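Local structure of DNA-dependent metalloprotease WSS1 homolog 2 (Schizosaccharomyces pombe, 5JIG) at residues Y4-L9 with W42-L47; I73-R78 with K89-T94. The protein is probably a zinc-dependent, DNA-dependent endopeptidase that cleaves proteins crosslinked to DNA, so that such lesions can be repaired. All coordinates share one frame; numbering follows the deposited sequence.

The two contacts are parts of one WLM protease domain and follow each other along the chain, contact 1 closing before contact 2 opens; their centres lie about 15 Å apart. Contact 1 pairs strand 6-10, at one edge of the sheet, with strand 44-50, in parallel. Contact 2 sets the next strand of the same mixed sheet, 72-76, against helix 88-100, which carries the HExxH residues His97, Glu98 and His101. Strands 44-50 and 72-76 are neighbours, so the contacts meet directly: Leu46 O lies 3.0 Å from Ile73 N, a probable hydrogen bond, and Leu47 CD1 packs 3.9 Å from Leu75 CD1. Apolar side chains on the sheet thus run from that edge, through Leu47 and Leu75, to the metal-binding helix.

Contact 1 (Y4-L9 with W42-L47); sequences YTFNEL and WTVPLL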
ATOM      1  N   TYR A   4       7.812   0.713 -11.842  1.00  7.36           N
ATOM      2  CA  TYR A   4       7.618   1.167 -10.492  1.00  7.79           C
ATOM      3  C   TYR A   4       6.199   0.812 -10.048  1.00  8.17           C
ATOM      4  O   TYR A   4       5.285   1.641 -10.064  1.00 10.11           O
ATOM      5  CB  TYR A   4       7.929   2.673 -10.380  1.00  7.81           C
ATOM      6  CG  TYR A   4       9.343   2.970 -10.873  1.00  8.80           C
ATOM      7  CD1 TYR A   4       9.574   3.892 -11.863  1.00 10.13           C
ATOM      8  CD2 TYR A   4      10.429   2.352 -10.270  1.00 10.24           C
ATOM      9  CE1 TYR A   4      10.868   4.165 -12.327  1.00 11.51           C
ATOM     10  CE2 TYR A   4      11.711   2.621 -10.728  1.00 11.29           C
ATOM     11  CZ  TYR A   4      11.917   3.522 -11.709  1.00 11.92           C
ATOM     12  OH  TYR A   4      13.218   3.782 -12.126  1.00 14.60           O
ATOM     13  N   THR A   5       6.070  -0.423  -9.638  1.00  7.16           N
ATOM     14  CA  THR A   5       4.788  -1.014  -9.285  1.00  6.96           C
ATOM     15  C   THR A   5       5.023  -2.148  -8.281  1.00  6.41           C
ATOM     16  O   THR A   5       6.124  -2.371  -7.816  1.00  7.32           O
ATOM     17  CB  THR A   5       4.080  -1.472 -10.568  1.00  9.49           C
ATOM     18  OG1 THR A   5       2.712  -1.784 -10.242  1.00 11.88           O
ATOM     19  CG2 THR A   5       4.770  -2.643 -11.228  1.00 11.19           C
ATOM     20  N   PHE A   6       3.925  -2.857  -7.975  1.00  6.43           N
ATOM     21  CA  PHE A   6       3.937  -4.064  -7.146  1.00  5.59           C
ATOM     22  C   PHE A   6       3.939  -5.264  -8.120  1.00  6.04           C
ATOM     23  O   PHE A   6       2.999  -5.416  -8.878  1.00  7.67           O
ATOM     24  CB  PHE A   6       2.713  -4.118  -6.255  1.00  6.12           C
ATOM     25  CG  PHE A   6       2.602  -2.928  -5.336  1.00  6.33           C
ATOM     26  CD1 PHE A   6       1.806  -1.867  -5.688  1.00  8.18           C
ATOM     27  CD2 PHE A   6       3.337  -2.846  -4.183  1.00  6.08           C
ATOM     28  CE1 PHE A   6       1.715  -0.743  -4.866  1.00  9.15           C
ATOM     29  CE2 PHE A   6       3.239  -1.738  -3.349  1.00  7.62           C
ATOM     30  CZ  PHE A   6       2.453  -0.673  -3.715  1.00  8.69           C
ATOM     31  N   ASN A   7       4.988  -6.068  -8.104  1.00  5.98           N
ATOM     32  CA  ASN A   7       5.125  -7.067  -9.134  1.00  6.51           C
ATOM     33  C   ASN A   7       4.186  -8.261  -8.981  1.00  7.15           C
ATOM     34  O   ASN A   7       3.848  -8.876  -9.976  1.00  9.54           O
ATOM     35  CB  ASN A   7       6.568  -7.570  -9.224  1.00  7.23           C
ATOM     36  CG  ASN A   7       7.520  -6.542  -9.766  1.00 10.05           C
ATOM     37  OD1 ASN A   7       7.129  -5.616 -10.461  1.00 11.96           O
ATOM     38  ND2 ASN A   7       8.802  -6.710  -9.412  1.00 10.93           N
ATOM     39  N   GLU A   8       3.793  -8.574  -7.756  1.00  5.94           N
ATOM     40  CA  GLU A   8       2.915  -9.686  -7.460  1.00  6.65           C
ATOM     41  C   GLU A   8       2.041  -9.318  -6.288  1.00  5.81           C
ATOM     42  O   GLU A   8       2.462  -8.623  -5.374  1.00  6.77           O
ATOM     43  CB  GLU A   8       3.730 -10.944  -7.115  1.00  7.55           C
ATOM     44  CG  GLU A   8       2.875 -12.164  -6.898  1.00 10.14           C
ATOM     45  CD  GLU A   8       3.644 -13.455  -6.645  1.00 12.71           C
ATOM     46  OE1 GLU A   8       3.021 -14.484  -6.378  1.00 13.56           O
ATOM     47  OE2 GLU A   8       4.900 -13.442  -6.650  1.00 19.52           O
ATOM     48  N   LEU A   9       0.786  -9.775  -6.366  1.00  6.22           N
ATOM     49  CA  LEU A   9      -0.229  -9.615  -5.336  1.00  6.20           C
ATOM     50  C   LEU A   9      -0.518 -10.976  -4.737  1.00  6.40           C
ATOM     51  O   LEU A   9      -0.656 -11.965  -5.456  1.00  8.46           O
ATOM     52  CB  LEU A   9      -1.512  -9.034  -5.918  1.00  6.33           C
ATOM     53  CG  LEU A   9      -1.350  -7.764  -6.728  1.00  7.70           C
ATOM     54  CD1 LEU A   9      -2.692  -7.331  -7.207  1.00  7.98           C
ATOM     55  CD2 LEU A   9      -0.669  -6.657  -5.940  1.00  7.71           C
ATOM     56  N   TRP A  42      10.138   3.490  -6.962  1.00  7.90           N
ATOM     57  CA  TRP A  42       9.955   2.304  -6.122  1.00  8.09           C
ATOM     58  C   TRP A  42       9.342   1.182  -6.888  1.00  8.24           C
ATOM     59  O   TRP A  42       8.267   1.308  -7.489  1.00  9.33           O
ATOM     60  CB  TRP A  42       9.050   2.654  -4.951  1.00  8.63           C
ATOM     61  CG  TRP A  42       9.664   3.533  -3.943  1.00  8.98           C
ATOM     62  CD1 TRP A  42      10.971   3.600  -3.617  1.00  9.61           C
ATOM     63  CD2 TRP A  42       9.008   4.485  -3.135  1.00  9.06           C
ATOM     64  NE1 TRP A  42      11.172   4.540  -2.612  1.00 10.01           N
ATOM     65  CE2 TRP A  42       9.964   5.080  -2.306  1.00  9.70           C
ATOM     66  CE3 TRP A  42       7.669   4.920  -3.038  1.00 10.55           C
ATOM     67  CZ2 TRP A  42       9.635   6.104  -1.385  1.00 10.52           C
ATOM     68  CZ3 TRP A  42       7.371   5.933  -2.144  1.00 12.29           C
ATOM     69  CH2 TRP A  42       8.324   6.442  -1.305  1.00 12.33           C
ATOM     70  N   THR A  43      10.051   0.019  -6.859  1.00  8.70           N
ATOM     71  CA  THR A  43       9.532  -1.258  -7.285  1.00  8.57           C
ATOM     72  C   THR A  43       9.424  -2.145  -6.080  1.00  8.08           C
ATOM     73  O   THR A  43      10.397  -2.300  -5.322  1.00 10.51           O
ATOM     74  CB  THR A  43      10.437  -1.920  -8.315  1.00  9.91           C
ATOM     75  OG1 THR A  43      10.610  -1.076  -9.471  1.00 10.19           O
ATOM     76  CG2 THR A  43       9.942  -3.289  -8.657  1.00 10.03           C
ATOM     77  N   VAL A  44       8.244  -2.662  -5.809  1.00  6.76           N
ATOM     78  CA  VAL A  44       7.998  -3.527  -4.637  1.00  6.76           C
ATOM     79  C   VAL A  44       7.637  -4.905  -5.178  1.00  6.25           C
ATOM     80  O   VAL A  44       6.610  -5.093  -5.839  1.00  6.89           O
ATOM     81  CB  VAL A  44       6.878  -2.935  -3.759  1.00  6.84           C
ATOM     82  CG1 VAL A  44       6.494  -3.901  -2.658  1.00  7.59           C
ATOM     83  CG2 VAL A  44       7.330  -1.602  -3.192  1.00  7.81           C
ATOM     84  N   PRO A  45       8.477  -5.909  -4.909  1.00  6.02           N
ATOM     85  CA  PRO A  45       8.201  -7.222  -5.508  1.00  6.27           C
ATOM     86  C   PRO A  45       6.863  -7.847  -5.128  1.00  6.03           C
ATOM     87  O   PRO A  45       6.241  -8.518  -5.955  1.00  6.74           O
ATOM     88  CB  PRO A  45       9.381  -8.087  -5.016  1.00  7.46           C
ATOM     89  CG  PRO A  45      10.515  -7.104  -4.945  1.00  8.44           C
ATOM     90  CD  PRO A  45       9.876  -5.821  -4.420  1.00  7.04           C
ATOM     91  N   LEU A  46       6.439  -7.650  -3.884  1.00  5.36           N
ATOM     92  CA  LEU A  46       5.265  -8.334  -3.395  1.00  5.41           C
ATOM     93  C   LEU A  46       4.422  -7.417  -2.542  1.00  4.88           C
ATOM     94  O   LEU A  46       4.949  -6.742  -1.620  1.00  5.46           O
ATOM     95  CB  LEU A  46       5.697  -9.544  -2.544  1.00  6.08           C
ATOM     96  CG  LEU A  46       4.608 -10.458  -1.970  1.00  8.78           C
ATOM     97  CD1 LEU A  46       3.709 -11.019  -3.033  1.00 10.63           C
ATOM     98  CD2 LEU A  46       5.244 -11.561  -1.132  1.00  9.36           C
ATOM     99  N   LEU A  47       3.110  -7.387  -2.795  1.00  5.17           N
ATOM    100  CA  LEU A  47       2.124  -6.701  -1.967  1.00  5.07           C
ATOM    101  C   LEU A  47       1.147  -7.784  -1.535  1.00  5.00           C
ATOM    102  O   LEU A  47       0.518  -8.460  -2.389  1.00  5.52           O
ATOM    103  CB  LEU A  47       1.385  -5.632  -2.749  1.00  5.03           C
ATOM    104  CG  LEU A  47       0.282  -4.875  -2.012  1.00  5.89           C
ATOM    105  CD1 LEU A  47       0.857  -4.109  -0.824  1.00  6.50           C
ATOM    106  CD2 LEU A  47      -0.449  -3.945  -2.945  1.00  6.57           C
TER
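Phe6 turns its CG anti to its own carbonyl carbon (chi1 -59°), while Leu47 sets CG anti to its backbone N (chi1 178°), and these torsions, with the second torsion of Leu47, bring the methyl CD2 of Leu47 over the centre of the Phe6 ring. This CH-pi contact has CD2 4.0 Å from the ring centroid and only 9° off the normal. Val44 runs alongside Phe6, its CB 3.6 Å from Phe6 CD2; a beta-branched residue suits a strand and lays its methine and CG1 against the ring. Farther along, Leu9 CD2 reaches Leu47 CB at 3.9 Å.

The backbones pair as parallel strands of the mixed sheet. Val44 N donates to Thr5 O (2.9 Å), Asn7 N to Val44 O, and, beyond the corners at Asn7 and Pro45, Leu47 N to Glu8 O. At the other end Thr43 OG1, hydrogen-bonded to Ile3 O, sits 3.5 Å from Tyr4 CD2.

Helices 17-29 and 31-40 pack on the Phe6 side, whereas Asn7, Glu8 and Pro45 are exposed. The chemistry is divided: backbone hydrogen bonds hold the strands together, and apolar groups on the Phe6 face pack against the interior, while no side-chain charge pairs across the contact.

Contact 2 (I73-R78 with K89-T94); sequences IELRLR and KTVKST
Val91 and Leu75 meet in a helix-on-sheet packing of the WLM domain, a member of the Peptidase_MA clan of HExxH metalloproteases, with that motif farther along the same helix. Val91 splits its two methyls: CG1, anti to its backbone N (chi1 174°), serves both leucines, 4.1 Å from Leu75 CD1 and 4.0 Å from Leu77 CD2, while CG2 approaches Arg76 O at 3.9 Å. Its compact, branched side chain suits a buried position between two leucines. Leu77 meets it at about a right angle.

One helical turn on, the Thr94 and Leu75 side chains run head to tail beside each other; Leu75 is long enough for its two methyls to reach Val91 and Thr94. Strand 73-76 and helix 89-94 run nearly antiparallel, at 157°, with their axes 9.0 Å apart, a spacing bridged by a single layer of largely apolar side chains.

In the next shell, Leu24 and Leu27 of helix 17-29 pack on Leu77 and Leu75, and Tyr23 joins Leu27 on Val91. Arg76 NH1 hydrogen-bonds to Thr62 O, and in the following loop Arg78 NE forms a salt bridge with Glu49.

Thr94 lies close to Glu98, the predicted active-site residue, and to His97, a metal ligand. A threonine can offer a methyl to the apolar side: Thr94 CG2 rests 3.9 Å from Leu75 CD2.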
ATOM      1  N   ILE A  73       5.473  -5.529   1.048  1.00  4.56           N
ATOM      2  CA  ILE A  73       4.570  -4.736   1.877  1.00  4.44           C
ATOM      3  C   ILE A  73       3.302  -5.564   2.113  1.00  4.60           C
ATOM      4  O   ILE A  73       2.806  -6.221   1.182  1.00  4.88           O
ATOM      5  CB  ILE A  73       4.284  -3.368   1.224  1.00  4.86           C
ATOM      6  CG1 ILE A  73       5.542  -2.519   1.305  1.00  5.20           C
ATOM      7  CG2 ILE A  73       3.086  -2.684   1.865  1.00  5.46           C
ATOM      8  CD1 ILE A  73       5.474  -1.197   0.544  1.00  6.11           C
ATOM      9  N   GLU A  74       2.815  -5.524   3.347  1.00  4.67           N
ATOM     10  CA  GLU A  74       1.571  -6.184   3.712  1.00  4.96           C
ATOM     11  C   GLU A  74       0.578  -5.132   4.215  1.00  5.34           C
ATOM     12  O   GLU A  74       0.966  -4.133   4.838  1.00  6.32           O
ATOM     13  CB  GLU A  74       1.702  -7.244   4.764  1.00  6.67           C
ATOM     14  CG  GLU A  74       2.851  -8.192   4.571  1.00  7.37           C
ATOM     15  CD  GLU A  74       2.786  -9.403   5.447  1.00  8.03           C
ATOM     16  OE1 GLU A  74       1.665  -9.856   5.768  1.00  9.66           O
ATOM     17  OE2 GLU A  74       3.883  -9.906   5.805  1.00  9.90           O
ATOM     18  N   LEU A  75      -0.709  -5.363   3.936  1.00  5.14           N
ATOM     19  CA  LEU A  75      -1.777  -4.447   4.357  1.00  5.68           C
ATOM     20  C   LEU A  75      -2.915  -5.264   4.939  1.00  6.18           C
ATOM     21  O   LEU A  75      -3.398  -6.215   4.323  1.00  6.92           O
ATOM     22  CB  LEU A  75      -2.354  -3.687   3.158  1.00  5.83           C
ATOM     23  CG  LEU A  75      -1.375  -2.792   2.412  1.00  5.94           C
ATOM     24  CD1 LEU A  75      -2.047  -2.314   1.156  1.00  6.28           C
ATOM     25  CD2 LEU A  75      -0.879  -1.621   3.261  1.00  7.54           C
ATOM     26  N   ARG A  76      -3.415  -4.855   6.121  1.00  6.42           N
ATOM     27  CA  ARG A  76      -4.604  -5.472   6.666  1.00  6.86           C
ATOM     28  C   ARG A  76      -5.805  -4.912   5.899  1.00  7.34           C
ATOM     29  O   ARG A  76      -6.027  -3.690   5.900  1.00  9.92           O
ATOM     30  CB  ARG A  76      -4.725  -5.241   8.166  1.00  9.36           C
ATOM     31  CG  ARG A  76      -5.888  -5.984   8.774  1.00 12.97           C
ATOM     32  CD  ARG A  76      -6.349  -5.443  10.080  1.00 19.49           C
ATOM     33  NE  ARG A  76      -5.279  -5.483  11.045  1.00 22.69           N
ATOM     34  CZ  ARG A  76      -5.223  -6.198  12.143  1.00 26.31           C
ATOM     35  NH1 ARG A  76      -4.096  -6.160  12.813  1.00 29.15           N
ATOM     36  NH2 ARG A  76      -6.316  -6.847  12.604  1.00 31.91           N
ATOM     37  N   LEU A  77      -6.496  -5.761   5.152  1.00  6.42           N
ATOM     38  CA  LEU A  77      -7.645  -5.333   4.356  1.00  6.53           C
ATOM     39  C   LEU A  77      -8.944  -5.533   5.116  1.00  7.23           C
ATOM     40  O   LEU A  77      -9.938  -4.853   4.797  1.00  8.55           O
ATOM     41  CB  LEU A  77      -7.692  -6.119   3.069  1.00  6.67           C
ATOM     42  CG  LEU A  77      -6.467  -5.984   2.176  1.00  6.70           C
ATOM     43  CD1 LEU A  77      -6.681  -6.869   0.931  1.00  7.34           C
ATOM     44  CD2 LEU A  77      -6.188  -4.534   1.773  1.00  7.61           C
ATOM     45  N   ARG A  78      -8.976  -6.506   6.040  1.00  8.06           N
ATOM     46  CA  ARG A  78     -10.204  -7.006   6.611  1.00  8.32           C
ATOM     47  C   ARG A  78     -10.428  -6.510   7.994  1.00  8.80           C
ATOM     48  O   ARG A  78      -9.481  -6.210   8.747  1.00 10.94           O
ATOM     49  CB  ARG A  78     -10.181  -8.550   6.618  1.00  8.66           C
ATOM     50  CG  ARG A  78     -10.236  -9.162   5.235  1.00  7.80           C
ATOM     51  CD  ARG A  78     -10.071 -10.667   5.286  1.00  8.12           C
ATOM     52  NE  ARG A  78     -10.048 -11.285   3.994  1.00  7.89           N
ATOM     53  CZ  ARG A  78     -11.104 -11.848   3.369  1.00  7.70           C
ATOM     54  NH1 ARG A  78     -10.963 -12.391   2.192  1.00  8.25           N
ATOM     55  NH2 ARG A  78     -12.294 -11.842   3.988  1.00  8.09           N
ATOM     56  N   LYS A  89      -9.942   4.727   1.845  1.00  8.57           N
ATOM     57  CA  LYS A  89      -9.115   5.861   2.162  1.00  9.17           C
ATOM     58  C   LYS A  89      -8.104   5.493   3.245  1.00  7.54           C
ATOM     59  O   LYS A  89      -6.924   5.922   3.185  1.00  7.64           O
ATOM     60  CB  LYS A  89      -9.978   7.035   2.587  1.00 12.47           C
ATOM     61  CG  LYS A  89      -9.347   8.280   2.993  1.00 18.29           C
ATOM     62  CD  LYS A  89     -10.305   9.430   3.107  1.00 22.36           C
ATOM     63  CE  LYS A  89     -11.509   9.281   2.223  1.00 30.51           C
ATOM     64  NZ  LYS A  89     -11.187   9.277   0.787  1.00 39.82           N
ATOM     65  N   THR A  90      -8.555   4.781   4.267  1.00  7.72           N
ATOM     66  CA  THR A  90      -7.688   4.426   5.343  1.00  7.63           C
ATOM     67  C   THR A  90      -6.580   3.476   4.904  1.00  5.83           C
ATOM     68  O   THR A  90      -5.413   3.651   5.268  1.00  6.61           O
ATOM     69  CB  THR A  90      -8.529   3.840   6.505  1.00  9.70           C
ATOM     70  OG1 THR A  90      -9.544   4.825   6.873  1.00 13.12           O
ATOM     71  CG2 THR A  90      -7.731   3.475   7.703  1.00 10.86           C
ATOM     72  N   VAL A  91      -6.948   2.465   4.126  1.00  5.59           N
ATOM     73  CA  VAL A  91      -5.934   1.513   3.643  1.00  5.36           C
ATOM     74  C   VAL A  91      -4.956   2.145   2.696  1.00  5.07           C
ATOM     75  O   VAL A  91      -3.741   1.884   2.782  1.00  5.21           O
ATOM     76  CB  VAL A  91      -6.628   0.264   3.057  1.00  5.80           C
ATOM     77  CG1 VAL A  91      -5.588  -0.670   2.414  1.00  6.90           C
ATOM     78  CG2 VAL A  91      -7.406  -0.470   4.151  1.00  6.71           C
ATOM     79  N   LYS A  92      -5.419   3.005   1.798  1.00  4.94           N
ATOM     80  CA  LYS A  92      -4.499   3.727   0.923  1.00  5.18           C
ATOM     81  C   LYS A  92      -3.478   4.519   1.733  1.00  4.71           C
ATOM     82  O   LYS A  92      -2.297   4.544   1.391  1.00  5.17           O
ATOM     83  CB  LYS A  92      -5.282   4.606  -0.055  1.00  5.80           C
ATOM     84  CG  LYS A  92      -4.392   5.469  -0.938  1.00  6.10           C
ATOM     85  CD  LYS A  92      -5.156   6.234  -1.975  1.00  7.54           C
ATOM     86  CE  LYS A  92      -4.310   7.240  -2.693  1.00  8.15           C
ATOM     87  NZ  LYS A  92      -4.950   7.851  -3.857  1.00 10.45           N
ATOM     88  N   SER A  93      -3.929   5.194   2.769  1.00  5.20           N
ATOM     89  CA  SER A  93      -3.008   5.953   3.593  1.00  5.38           C
ATOM     90  C   SER A  93      -2.037   5.055   4.341  1.00  5.04           C
ATOM     91  O   SER A  93      -0.856   5.394   4.470  1.00  5.69           O
ATOM     92  CB  SER A  93      -3.794   6.822   4.583  1.00  5.65           C
ATOM     93  OG  SER A  93      -2.909   7.623   5.339  1.00  6.96           O
ATOM     94  N   THR A  94      -2.477   3.902   4.822  1.00  4.88           N
ATOM     95  CA  THR A  94      -1.567   2.917   5.382  1.00  5.09           C
ATOM     96  C   THR A  94      -0.532   2.460   4.347  1.00  4.70           C
ATOM     97  O   THR A  94       0.652   2.346   4.655  1.00  4.96           O
ATOM     98  CB  THR A  94      -2.308   1.738   5.988  1.00  5.65           C
ATOM     99  OG1 THR A  94      -3.110   2.204   7.068  1.00  8.29           O
ATOM    100  CG2 THR A  94      -1.386   0.623   6.437  1.00  6.58           C
TER